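Local coordinates for protein dihydropteroate synthase (Anaplasma phagocytophilum, PDB 6UCZ) that probably joins a pterin pyrophosphate to p-aminobenzoate to make dihydropteroate in folate synthesis, and holds pterin-6-yl-methyl-monophosphate in its pocket, at residues Lys279-Gly282 with Ile283-Lys286. Residues are numbered along the deposited sequence; the frame is centred on the assembly and turned at random.
Sequences KLTG and ISIK
Ile285 N gives the regular backbone bond to Thr281 O, 3.0 Å away, and in one of its two modelled conformers Ser284 adds a second donor, placing its hydroxyl OG 2.8 Å from Thr281 O. The two approach differently. The amide comes in at a C=O...N angle of 155°, whereas the hydroxyl of this conformer arrives from the flank at 121°. Here OG sits between its own backbone N and carbonyl carbon (chi1 84°), turned back toward the preceding turn, and in this conformer the buried hydroxyl finds an acceptor within the helix. Three more amides are satisfied in the same i to i+4 pattern: Ile283 N by Lys279 O, Ser284 N by Leu280 O at 2.9 Å, and Lys286 N by Gly282 O. Gly282 O also receives a weak bond from Ile285 N, and the aliphatic chain of Lys286 runs alongside it. The hydroxyl Thr281 OG1 turns the other way, to Asp277 O, while the side chain of Asp277 accepts from Leu280 N through OD1. That leaves the methyl Thr281 CG2 to meet Ile285 CD1 at 4.2 Å, and both side chains pack on Ile32 of the first strand. Leu280 and Ser284 lean instead on helix 255-267. Thr281 and Ile285 thus face the barrel from the C-terminal helix 278-290, which follows strand 272-275 and packs on the outside of the dihydropteroate synthase TIM barrel.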
# COMPACT_ATOMS: atom_id res chain seq x y z
N LYS A 279 3.31 -5.48 -15.13
CA LYS A 279 3.24 -6.56 -16.12
C LYS A 279 3.46 -7.93 -15.48
O LYS A 279 2.66 -8.86 -15.66
CB LYS A 279 4.26 -6.32 -17.23
CG LYS A 279 4.13 -7.26 -18.44
CD LYS A 279 5.32 -7.13 -19.39
CE LYS A 279 5.30 -8.24 -20.46
NZ LYS A 279 6.53 -8.24 -21.32
N LEU A 280 4.54 -8.08 -14.70
CA LEU A 280 4.80 -9.35 -14.04
C LEU A 280 3.68 -9.71 -13.07
O LEU A 280 3.32 -10.89 -12.94
CB LEU A 280 6.13 -9.30 -13.31
CG LEU A 280 7.39 -9.39 -14.17
CD1 LEU A 280 8.62 -9.35 -13.26
CD2 LEU A 280 7.36 -10.65 -15.03
N THR A 281 3.13 -8.71 -12.37
CA THR A 281 2.06 -9.00 -11.42
C THR A 281 0.81 -9.48 -12.13
O THR A 281 0.09 -10.35 -11.62
CB THR A 281 1.76 -7.77 -10.56
OG1 THR A 281 2.97 -7.28 -9.98
CG2 THR A 281 0.82 -8.14 -9.43
N GLY A 282 0.51 -8.92 -13.30
CA GLY A 282 -0.60 -9.44 -14.08
C GLY A 282 -0.40 -10.91 -14.42
O GLY A 282 -1.32 -11.72 -14.29
N ILE A 283 0.83 -11.28 -14.80
CA ILE A 283 1.14 -12.68 -15.08
C ILE A 283 0.96 -13.53 -13.83
O ILE A 283 0.39 -14.63 -13.89
CB ILE A 283 2.56 -12.80 -15.66
CG1 ILE A 283 2.60 -12.08 -17.01
CG2 ILE A 283 3.00 -14.30 -15.79
CD1 ILE A 283 3.99 -11.93 -17.60
N SER A 284 1.40 -13.02 -12.67
CA SER A 284 1.26 -13.79 -11.44
C SER A 284 -0.21 -14.05 -11.11
O SER A 284 -0.56 -15.14 -10.64
CB SER A 284 1.96 -13.09 -10.27
OG SER A 284 1.13 -12.11 -9.67
N ILE A 285 -1.09 -13.08 -11.38
CA ILE A 285 -2.50 -13.25 -11.04
C ILE A 285 -3.17 -14.21 -12.01
O ILE A 285 -4.00 -15.03 -11.61
CB ILE A 285 -3.21 -11.89 -10.98
CG1 ILE A 285 -2.70 -11.06 -9.79
CG2 ILE A 285 -4.71 -12.07 -10.90
CD1 ILE A 285 -3.08 -9.57 -9.90
N LYS A 286 -2.82 -14.12 -13.29
CA LYS A 286 -3.36 -15.05 -14.27
C LYS A 286 -2.96 -16.49 -13.94
O LYS A 286 -3.75 -17.42 -14.13
CB LYS A 286 -2.89 -14.67 -15.67
CG LYS A 286 -3.64 -13.44 -16.24
CD LYS A 286 -2.92 -12.82 -17.43
CE LYS A 286 -3.52 -11.47 -17.79
NZ LYS A 286 -5.00 -11.55 -17.93